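Local coordinates for protein beta-glucuronidase (PDB 6XXW) that is a family 2 glycoside hydrolase that probably releases terminal beta-D-glucuronic acid from glucuronides, at residues H114-P120 / E397-R401; F337-P343 / A358-P364; F428-I432 / V457-V461. All blocks are in the same frame, centred on the assembly; numbering follows the deposited sequence.

Contact 1: residues H114-P120 / E397-R401; sequences HKGGFLP and ELIAR
Two donors grip Glu-397 OE1. His-114 NE2 reaches it at 3.2 Å along a nearly straight N-H line (174°), within the plane of the imidazole and on the syn side of the carboxylate. Ring and carboxylate planes stand 62° apart. A water supplies the second hydrogen, at 2.8 Å from Glu-397 OE1, and also binds Pro-120 O. Another water ties Glu-397 OE2 to Lys-115 O; a glutamate suits the place because its extended chain reaches from its helix to the loop. The contact is an interdomain one: the loop leaving strand 109-115 of the sugar-binding domain rests on helix 385-402 of the TIM barrel. Leu-119 wedges in beside the polar bridge, its CD1 3.7 Å from Glu-397 CB. Its other methyl, CD2, sits over one face of the Arg-401 guanidinium, 3.7 Å from NH1. Were Glu-397 an alanine, His-114 NE2 would probably lose its acceptor and both waters their anchor on the helix. Pro-120 CD packs on Arg-401 CD at 3.7 Å, where the arginine is still aliphatic; a bend at chi3 (71°) then turns the guanidinium so that NH2 meets Tyr-344 O and the carboxylate of Glu-361.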
loop_
_atom_site.group_PDB
_atom_site.type_symbol
_atom_site.label_atom_id
_atom_site.label_comp_id
_atom_site.label_asym_id
_atom_site.label_seq_id
_atom_site.Cartn_x
_atom_site.Cartn_y
_atom_site.Cartn_z
ATOM N N HIS A 114 -7.197 -26.468 -33.871
ATOM C CA HIS A 114 -7.109 -27.056 -32.549
ATOM C C HIS A 114 -8.135 -26.436 -31.618
ATOM O O HIS A 114 -8.435 -25.237 -31.692
ATOM C CB HIS A 114 -5.716 -26.896 -31.953
ATOM C CG HIS A 114 -5.531 -27.635 -30.671
ATOM N ND1 HIS A 114 -5.589 -27.012 -29.441
ATOM C CD2 HIS A 114 -5.301 -28.946 -30.423
ATOM C CE1 HIS A 114 -5.381 -27.909 -28.492
ATOM N NE2 HIS A 114 -5.213 -29.091 -29.060
ATOM N N LYS A 115 -8.641 -27.273 -30.720
ATOM C CA LYS A 115 -9.661 -26.896 -29.754
ATOM C C LYS A 115 -9.115 -27.193 -28.370
ATOM O O LYS A 115 -8.752 -28.338 -28.073
ATOM C CB LYS A 115 -10.953 -27.673 -29.994
ATOM C CG LYS A 115 -11.994 -27.504 -28.907
ATOM C CD LYS A 115 -13.261 -28.246 -29.299
ATOM C CE LYS A 115 -14.262 -28.211 -28.178
ATOM N NZ LYS A 115 -15.509 -28.903 -28.594
ATOM N N GLY A 116 -9.092 -26.177 -27.521
ATOM C CA GLY A 116 -8.553 -26.316 -26.183
ATOM C C GLY A 116 -7.334 -25.429 -26.019
ATOM O O GLY A 116 -6.365 -25.549 -26.773
ATOM N N GLY A 117 -7.355 -24.555 -25.022
ATOM C CA GLY A 117 -6.326 -23.547 -24.900
ATOM C C GLY A 117 -5.095 -23.888 -24.089
ATOM O O GLY A 117 -4.283 -22.985 -23.864
ATOM N N PHE A 118 -4.908 -25.144 -23.647
ATOM C CA PHE A 118 -3.832 -25.447 -22.705
ATOM C C PHE A 118 -2.998 -26.659 -23.103
ATOM O O PHE A 118 -2.227 -27.171 -22.276
ATOM C CB PHE A 118 -4.415 -25.622 -21.305
ATOM C CG PHE A 118 -5.222 -24.444 -20.881
ATOM C CD1 PHE A 118 -4.611 -23.348 -20.294
ATOM C CD2 PHE A 118 -6.574 -24.395 -21.148
ATOM C CE1 PHE A 118 -5.349 -22.241 -19.940
ATOM C CE2 PHE A 118 -7.323 -23.285 -20.793
ATOM C CZ PHE A 118 -6.705 -22.212 -20.192
ATOM N N LEU A 119 -3.093 -27.102 -24.355
ATOM C CA LEU A 119 -2.260 -28.198 -24.833
ATOM C C LEU A 119 -1.739 -27.885 -26.228
ATOM O O LEU A 119 -2.353 -27.101 -26.963
ATOM C CB LEU A 119 -3.035 -29.529 -24.828
ATOM C CG LEU A 119 -3.285 -30.096 -23.421
ATOM C CD1 LEU A 119 -4.305 -31.230 -23.465
ATOM C CD2 LEU A 119 -2.008 -30.548 -22.705
ATOM N N PRO A 120 -0.601 -28.457 -26.608
ATOM C CA PRO A 120 0.045 -28.072 -27.866
ATOM C C PRO A 120 -0.551 -28.775 -29.078
ATOM O O PRO A 120 -1.220 -29.808 -28.983
ATOM C CB PRO A 120 1.495 -28.511 -27.659
ATOM C CG PRO A 120 1.374 -29.697 -26.774
ATOM C CD PRO A 120 0.232 -29.402 -25.835
ATOM N N GLU A 397 -4.786 -36.354 -24.907
ATOM C CA GLU A 397 -3.706 -35.439 -25.284
ATOM C C GLU A 397 -2.781 -35.155 -24.105
ATOM O O GLU A 397 -1.560 -34.992 -24.271
ATOM C CB GLU A 397 -4.282 -34.116 -25.794
ATOM C CG GLU A 397 -5.054 -34.180 -27.109
ATOM C CD GLU A 397 -5.556 -32.807 -27.564
ATOM O OE1 GLU A 397 -4.855 -31.795 -27.341
ATOM O OE2 GLU A 397 -6.653 -32.738 -28.157
ATOM N N LEU A 398 -3.355 -35.049 -22.913
ATOM C CA LEU A 398 -2.584 -34.668 -21.737
ATOM C C LEU A 398 -1.655 -35.794 -21.308
ATOM O O LEU A 398 -0.467 -35.576 -21.058
ATOM C CB LEU A 398 -3.543 -34.289 -20.611
ATOM C CG LEU A 398 -2.970 -34.071 -19.215
ATOM C CD1 LEU A 398 -1.950 -32.939 -19.215
ATOM C CD2 LEU A 398 -4.106 -33.790 -18.234
ATOM N N ILE A 399 -2.181 -37.013 -21.232
ATOM C CA ILE A 399 -1.343 -38.145 -20.868
ATOM C C ILE A 399 -0.293 -38.403 -21.944
ATOM O O ILE A 399 0.863 -38.714 -21.635
ATOM C CB ILE A 399 -2.233 -39.372 -20.589
ATOM C CG1 ILE A 399 -3.078 -39.093 -19.334
ATOM C CG2 ILE A 399 -1.392 -40.637 -20.442
ATOM C CD1 ILE A 399 -4.125 -40.141 -19.034
ATOM N N ALA A 400 -0.659 -38.256 -23.225
ATOM C CA ALA A 400 0.332 -38.443 -24.283
ATOM C C ALA A 400 1.469 -37.436 -24.155
ATOM O O ALA A 400 2.633 -37.755 -24.436
ATOM C CB ALA A 400 -0.329 -38.337 -25.663
ATOM N N ARG A 401 1.159 -36.210 -23.727
ATOM C CA ARG A 401 2.217 -35.212 -23.608
ATOM C C ARG A 401 3.112 -35.489 -22.408
ATOM O O ARG A 401 4.339 -35.387 -22.512
ATOM C CB ARG A 401 1.628 -33.808 -23.505
ATOM C CG ARG A 401 2.662 -32.707 -23.735
ATOM C CD ARG A 401 2.117 -31.350 -23.324
ATOM N NE ARG A 401 1.989 -31.229 -21.869
ATOM C CZ ARG A 401 1.596 -30.128 -21.240
ATOM N NH1 ARG A 401 1.309 -29.026 -21.930
ATOM N NH2 ARG A 401 1.493 -30.130 -19.918
HETATM O O HOH W 1 -8.489 -31.190 -28.735
HETATM O O HOH W 2 -2.018 -31.813 -27.544
#

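Contact 2: residues F337-P343 / A358-P364; sequences FRTSHYP and AVIEEAP
This is a parallel beta pairing in the core of the TIM barrel: strands 336-338 and 358-362 run side by side, then continue as loops that stay in touch. Phe-337 N to Ala-358 O, Ile-360 N to Phe-337 O and Thr-339 N to Ile-360 O form the ladder. Where strand 336-338 ends, a side chain takes over from the backbone. Thr-339 OG1 accepts the hydrogen of Glu-362 N at 2.9 Å and gives its own to Tyr-342 O at 3.0 Å, which fastens the inverse gamma turn centred on the threonine to the neighbouring strand. A threonine suits this place: its chi1 of 75° turns OG1 to both partners while the methyl, CG2, packs 3.5 Å from Val-359 CG1.

Glu-362 is the polar centre. Arg-338 NH1 donates to its OE1 at 2.9 Å in a salt bridge, approaching from the syn side, with OE1 close to the guanidinium plane. The Ser-412 hydroxyl bonds to OE1 as well. His-341 ND1 holds OE2 at 2.9 Å, met nearly along the C-O bond; ring and carboxylate are nearly coplanar (6°), and the bond, lying in the ring plane, helps to set how the imidazole is turned. The imidazole lies about 4 Å from a bound Tris molecule, probably from the crystallisation liquor, which suggests that this histidine borders a pocket.

On the other face of the sheet, Val-359 CG2 sits over the Phe-337 ring, 4.2 Å from its centroid, in a CH-pi contact. Phe-337 and Val-359 face helix 346-355, the crossover of this beta-alpha-beta unit, whereas Arg-338 and Glu-362 turn the opposite way, Arg-338 reaching Glu-505 across the barrel; strand 408-415 flanks strand 358-362, and Leu-398 of helix 385-402 covers Pro-343.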
loop_
_atom_site.group_PDB
_atom_site.type_symbol
_atom_site.label_atom_id
_atom_site.label_comp_id
_atom_site.label_asym_id
_atom_site.label_seq_id
_atom_site.Cartn_x
_atom_site.Cartn_y
_atom_site.Cartn_z
ATOM N N PHE A 337 2.854 -29.185 -6.030
ATOM C CA PHE A 337 1.745 -28.289 -6.335
ATOM C C PHE A 337 0.775 -28.981 -7.280
ATOM O O PHE A 337 1.068 -30.032 -7.852
ATOM C CB PHE A 337 2.207 -26.937 -6.919
ATOM C CG PHE A 337 2.908 -27.032 -8.245
ATOM C CD1 PHE A 337 2.193 -26.992 -9.439
ATOM C CD2 PHE A 337 4.292 -27.100 -8.298
ATOM C CE1 PHE A 337 2.859 -27.063 -10.670
ATOM C CE2 PHE A 337 4.959 -27.172 -9.517
ATOM C CZ PHE A 337 4.238 -27.151 -10.705
ATOM N N ARG A 338 -0.404 -28.384 -7.417
ATOM C CA ARG A 338 -1.408 -28.816 -8.379
ATOM C C ARG A 338 -1.451 -27.790 -9.500
ATOM O O ARG A 338 -1.348 -26.587 -9.247
ATOM C CB ARG A 338 -2.795 -28.964 -7.713
ATOM C CG ARG A 338 -3.948 -29.271 -8.696
ATOM C CD ARG A 338 -5.251 -29.661 -7.966
ATOM N NE ARG A 338 -5.666 -28.641 -7.001
ATOM C CZ ARG A 338 -6.741 -27.864 -7.126
ATOM N NH1 ARG A 338 -7.546 -27.965 -8.182
ATOM N NH2 ARG A 338 -7.018 -26.987 -6.179
ATOM N N THR A 339 -1.572 -28.258 -10.745
ATOM C CA THR A 339 -1.695 -27.346 -11.882
ATOM C C THR A 339 -3.141 -26.873 -12.036
ATOM O O THR A 339 -3.801 -27.080 -13.055
ATOM C CB THR A 339 -1.194 -27.992 -13.176
ATOM O OG1 THR A 339 -2.143 -28.956 -13.662
ATOM C CG2 THR A 339 0.188 -28.665 -12.990
ATOM N N SER A 340 -3.641 -26.221 -10.992
ATOM C CA SER A 340 -4.943 -25.579 -11.090
ATOM C C SER A 340 -4.920 -24.530 -12.200
ATOM O O SER A 340 -3.985 -23.724 -12.270
ATOM C CB SER A 340 -5.295 -24.953 -9.737
ATOM O OG SER A 340 -4.135 -24.451 -9.089
ATOM N N HIS A 341 -5.907 -24.559 -13.110
ATOM C CA HIS A 341 -6.890 -25.634 -13.282
ATOM C C HIS A 341 -6.843 -26.116 -14.728
ATOM O O HIS A 341 -7.853 -26.090 -15.424
ATOM C CB HIS A 341 -8.316 -25.152 -12.970
ATOM C CG HIS A 341 -8.493 -24.620 -11.579
ATOM N ND1 HIS A 341 -8.393 -25.420 -10.460
ATOM C CD2 HIS A 341 -8.763 -23.372 -11.129
ATOM C CE1 HIS A 341 -8.602 -24.687 -9.379
ATOM N NE2 HIS A 341 -8.826 -23.440 -9.758
ATOM N N TYR A 342 -5.671 -26.522 -15.192
ATOM C CA TYR A 342 -5.463 -26.828 -16.602
ATOM C C TYR A 342 -4.039 -27.346 -16.715
ATOM O O TYR A 342 -3.225 -27.111 -15.808
ATOM C CB TYR A 342 -5.681 -25.590 -17.485
ATOM C CG TYR A 342 -5.184 -24.310 -16.837
ATOM C CD1 TYR A 342 -3.826 -23.985 -16.847
ATOM C CD2 TYR A 342 -6.068 -23.444 -16.196
ATOM C CE1 TYR A 342 -3.362 -22.825 -16.224
ATOM C CE2 TYR A 342 -5.606 -22.275 -15.560
ATOM C CZ TYR A 342 -4.266 -21.983 -15.581
ATOM O OH TYR A 342 -3.834 -20.835 -14.968
ATOM N N PRO A 343 -3.696 -28.059 -17.783
ATOM C CA PRO A 343 -2.300 -28.461 -17.950
ATOM C C PRO A 343 -1.423 -27.227 -18.086
ATOM O O PRO A 343 -1.803 -26.236 -18.719
ATOM C CB PRO A 343 -2.319 -29.300 -19.236
ATOM C CG PRO A 343 -3.763 -29.792 -19.330
ATOM C CD PRO A 343 -4.577 -28.648 -18.813
ATOM N N ALA A 358 6.605 -32.618 -6.648
ATOM C CA ALA A 358 5.559 -33.527 -7.086
ATOM C C ALA A 358 4.387 -32.717 -7.615
ATOM O O ALA A 358 3.963 -31.744 -6.986
ATOM C CB ALA A 358 5.118 -34.429 -5.931
ATOM N N VAL A 359 3.858 -33.114 -8.766
ATOM C CA VAL A 359 2.833 -32.349 -9.460
ATOM C C VAL A 359 1.562 -33.189 -9.577
ATOM O O VAL A 359 1.604 -34.331 -10.047
ATOM C CB VAL A 359 3.325 -31.905 -10.850
ATOM C CG1 VAL A 359 2.212 -31.226 -11.608
ATOM C CG2 VAL A 359 4.527 -30.970 -10.705
ATOM N N ILE A 360 0.442 -32.620 -9.153
ATOM C CA ILE A 360 -0.882 -33.126 -9.513
ATOM C C ILE A 360 -1.304 -32.331 -10.738
ATOM O O ILE A 360 -1.577 -31.133 -10.634
ATOM C CB ILE A 360 -1.897 -32.948 -8.370
ATOM C CG1 ILE A 360 -1.414 -33.628 -7.084
ATOM C CG2 ILE A 360 -3.262 -33.502 -8.780
ATOM C CD1 ILE A 360 -2.177 -33.206 -5.825
ATOM N N GLU A 361 -1.367 -32.968 -11.903
ATOM C CA GLU A 361 -1.716 -32.221 -13.101
ATOM C C GLU A 361 -3.191 -32.405 -13.421
ATOM O O GLU A 361 -3.710 -33.526 -13.397
ATOM C CB GLU A 361 -0.855 -32.607 -14.298
ATOM C CG GLU A 361 -1.158 -31.713 -15.492
ATOM C CD GLU A 361 -0.031 -31.671 -16.483
ATOM O OE1 GLU A 361 0.579 -32.736 -16.707
ATOM O OE2 GLU A 361 0.237 -30.576 -17.024
ATOM N N GLU A 362 -3.859 -31.291 -13.713
ATOM C CA GLU A 362 -5.308 -31.212 -13.743
ATOM C C GLU A 362 -5.808 -30.834 -15.133
ATOM O O GLU A 362 -5.257 -29.935 -15.787
ATOM C CB GLU A 362 -5.784 -30.183 -12.709
ATOM C CG GLU A 362 -7.273 -30.045 -12.592
ATOM C CD GLU A 362 -7.640 -29.326 -11.322
ATOM O OE1 GLU A 362 -7.554 -29.957 -10.237
ATOM O OE2 GLU A 362 -7.987 -28.131 -11.411
ATOM N N ALA A 363 -6.858 -31.525 -15.569
ATOM C CA ALA A 363 -7.565 -31.195 -16.797
ATOM C C ALA A 363 -8.378 -29.914 -16.620
ATOM O O ALA A 363 -8.789 -29.576 -15.504
ATOM C CB ALA A 363 -8.486 -32.350 -17.194
ATOM N N PRO A 364 -8.671 -29.207 -17.721
ATOM C CA PRO A 364 -9.318 -27.889 -17.605
ATOM C C PRO A 364 -10.819 -27.923 -17.346
ATOM O O PRO A 364 -11.529 -26.998 -17.764
ATOM C CB PRO A 364 -9.031 -27.235 -18.969
ATOM C CG PRO A 364 -8.267 -28.222 -19.762
ATOM C CD PRO A 364 -8.373 -29.548 -19.120
#

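Contact 3: residues F428-I432 / V457-V461; sequences FRRVI and VSKYV
Helix 422-438 of the TIM barrel's outer layer packs here against the loop that leads from strand 444-448 to strand 463-467. Ile-432 fills the middle of the contact. Its CG1 lies anti to the carbonyl carbon (chi1 -68°) and the chain extends beyond it, which carries CD1 in among the loop's side chains, 3.7 Å from Val-461 CG1 and 3.8 Å from Tyr-460 CB. Val-457 CG1 borders the same methyl at 4.1 Å. One helical turn earlier, Phe-428 CB meets Val-457 CG1 at 3.6 Å. A beta-branched residue suits the place of Val-457 because both of its methyls can engage the phenylalanine: CG1 presses on CB and CG2 approaches CD2 of the ring.

In a canonical alpha/beta barrel a full helix would follow each strand, but between these two strands the chain makes only a short 3-10 turn, 458-460, with Tyr-460 N bonded to Val-457 O at 3.0 Å. The turn brings Val-457 and Tyr-460 toward the same helix.

The outer margin is polar and aromatic at once. Arg-429 CG lies over one face of the Tyr-460 ring, 3.7 Å from its centroid and 16° off the normal, a CH-pi contact. A bend at chi3 then swings the guanidinium past the end of the ring, standing almost perpendicular to it (89° between planes), and NH1 donates to Tyr-460 OH at 3.0 Å. A tyrosine suits this position: the ring offers a broad surface to the arginine's methylenes and the hydroxyl an acceptor to its charged end. That hydroxyl also bonds to Glu-425 OE2, one turn back on the helix, while Lys-459 CG lies against the opposite face of the ring. Deeper in, Ile-446 of strand 444-448 touches Phe-428, Val-457 and Val-461.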
loop_
_atom_site.group_PDB
_atom_site.type_symbol
_atom_site.label_atom_id
_atom_site.label_comp_id
_atom_site.label_asym_id
_atom_site.label_seq_id
_atom_site.Cartn_x
_atom_site.Cartn_y
_atom_site.Cartn_z
ATOM N N PHE A 428 -18.598 -38.427 -15.117
ATOM C CA PHE A 428 -17.254 -38.591 -14.573
ATOM C C PHE A 428 -16.832 -40.056 -14.493
ATOM O O PHE A 428 -15.639 -40.355 -14.598
ATOM C CB PHE A 428 -17.166 -37.903 -13.212
ATOM C CG PHE A 428 -16.885 -36.427 -13.322
ATOM C CD1 PHE A 428 -15.672 -35.983 -13.836
ATOM C CD2 PHE A 428 -17.848 -35.489 -12.963
ATOM C CE1 PHE A 428 -15.405 -34.620 -13.961
ATOM C CE2 PHE A 428 -17.595 -34.124 -13.091
ATOM C CZ PHE A 428 -16.366 -33.695 -13.592
ATOM N N ARG A 429 -17.780 -40.983 -14.324
ATOM C CA ARG A 429 -17.429 -42.392 -14.470
ATOM C C ARG A 429 -16.699 -42.638 -15.787
ATOM O O ARG A 429 -15.683 -43.339 -15.822
ATOM C CB ARG A 429 -18.684 -43.264 -14.386
ATOM C CG ARG A 429 -19.092 -43.624 -12.956
ATOM C CD ARG A 429 -20.521 -44.171 -12.904
ATOM N NE ARG A 429 -20.642 -45.386 -13.704
ATOM C CZ ARG A 429 -20.761 -46.611 -13.200
ATOM N NH1 ARG A 429 -20.784 -46.792 -11.887
ATOM N NH2 ARG A 429 -20.849 -47.658 -14.015
ATOM N N ARG A 430 -17.197 -42.056 -16.881
ATOM C CA ARG A 430 -16.556 -42.265 -18.177
ATOM C C ARG A 430 -15.197 -41.579 -18.246
ATOM O O ARG A 430 -14.244 -42.130 -18.808
ATOM C CB ARG A 430 -17.460 -41.759 -19.301
ATOM C CG ARG A 430 -18.809 -42.476 -19.383
ATOM C CD ARG A 430 -19.307 -42.550 -20.829
ATOM N NE ARG A 430 -18.205 -42.611 -21.788
ATOM C CZ ARG A 430 -17.497 -43.707 -22.059
ATOM N NH1 ARG A 430 -17.773 -44.854 -21.444
ATOM N NH2 ARG A 430 -16.511 -43.656 -22.947
ATOM N N VAL A 431 -15.097 -40.356 -17.712
ATOM C CA VAL A 431 -13.812 -39.656 -17.712
ATOM C C VAL A 431 -12.796 -40.445 -16.905
ATOM O O VAL A 431 -11.660 -40.679 -17.346
ATOM C CB VAL A 431 -13.973 -38.229 -17.150
ATOM C CG1 VAL A 431 -12.612 -37.592 -16.941
ATOM C CG2 VAL A 431 -14.816 -37.384 -18.087
ATOM N N ILE A 432 -13.192 -40.863 -15.702
ATOM C CA ILE A 432 -12.266 -41.568 -14.824
ATOM C C ILE A 432 -11.857 -42.904 -15.435
ATOM O O ILE A 432 -10.681 -43.291 -15.400
ATOM C CB ILE A 432 -12.903 -41.745 -13.438
ATOM C CG1 ILE A 432 -13.036 -40.368 -12.763
ATOM C CG2 ILE A 432 -12.097 -42.741 -12.604
ATOM C CD1 ILE A 432 -13.927 -40.342 -11.508
ATOM N N VAL A 457 -19.383 -38.628 -7.160
ATOM C CA VAL A 457 -18.228 -38.864 -8.015
ATOM C C VAL A 457 -16.987 -39.283 -7.230
ATOM O O VAL A 457 -16.190 -40.089 -7.719
ATOM C CB VAL A 457 -17.934 -37.625 -8.888
ATOM C CG1 VAL A 457 -16.628 -37.803 -9.674
ATOM C CG2 VAL A 457 -19.118 -37.363 -9.827
ATOM N N SER A 458 -16.787 -38.743 -6.017
ATOM C CA SER A 458 -15.548 -39.011 -5.278
ATOM C C SER A 458 -15.373 -40.487 -4.935
ATOM O O SER A 458 -14.236 -40.933 -4.734
ATOM C CB SER A 458 -15.490 -38.175 -3.993
ATOM O OG SER A 458 -15.019 -36.852 -4.260
ATOM N N LYS A 459 -16.465 -41.253 -4.850
ATOM C CA LYS A 459 -16.331 -42.683 -4.572
ATOM C C LYS A 459 -15.556 -43.426 -5.660
ATOM O O LYS A 459 -15.098 -44.548 -5.410
ATOM C CB LYS A 459 -17.713 -43.326 -4.373
ATOM C CG LYS A 459 -18.743 -43.033 -5.475
ATOM C CD LYS A 459 -20.152 -43.465 -5.032
ATOM C CE LYS A 459 -21.187 -43.331 -6.157
ATOM N NZ LYS A 459 -22.603 -43.538 -5.676
ATOM N N TYR A 460 -15.374 -42.821 -6.842
ATOM C CA TYR A 460 -14.703 -43.460 -7.971
ATOM C C TYR A 460 -13.219 -43.118 -8.109
ATOM O O TYR A 460 -12.566 -43.677 -8.993
ATOM C CB TYR A 460 -15.415 -43.101 -9.284
ATOM C CG TYR A 460 -16.861 -43.574 -9.362
ATOM C CD1 TYR A 460 -17.168 -44.925 -9.492
ATOM C CD2 TYR A 460 -17.916 -42.665 -9.287
ATOM C CE1 TYR A 460 -18.491 -45.357 -9.568
ATOM C CE2 TYR A 460 -19.238 -43.085 -9.374
ATOM C CZ TYR A 460 -19.516 -44.444 -9.507
ATOM O OH TYR A 460 -20.824 -44.875 -9.591
ATOM N N VAL A 461 -12.657 -42.229 -7.279
ATOM C CA VAL A 461 -11.247 -41.861 -7.440
ATOM C C VAL A 461 -10.358 -42.544 -6.401
ATOM O O VAL A 461 -10.852 -43.246 -5.511
ATOM C CB VAL A 461 -11.072 -40.327 -7.394
ATOM C CG1 VAL A 461 -11.904 -39.671 -8.504
ATOM C CG2 VAL A 461 -11.467 -39.782 -6.039
#

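Contacts 1 and 2 adjoin, their centres 13 Å apart. Arg-401 NH2 of contact 1 forms a salt bridge of 3.2 Å with Glu-361 OE2 of contact 2, and Phe-118 CD1 stands 3.6 Å from Tyr-342 CD1 in a ring stack, so the sugar-binding domain's loop reaches the loop that follows a core strand of the barrel. Contact 2 is the one beside the bound Tris; in glycosidases of this fold the catalytic site lies at the C-terminal ends of the barrel strands, the end where Glu-362 sits. Contact 3 is more remote: its centre is 17 Å from that of contact 2 and 21 Å from that of contact 1, farther round the same barrel.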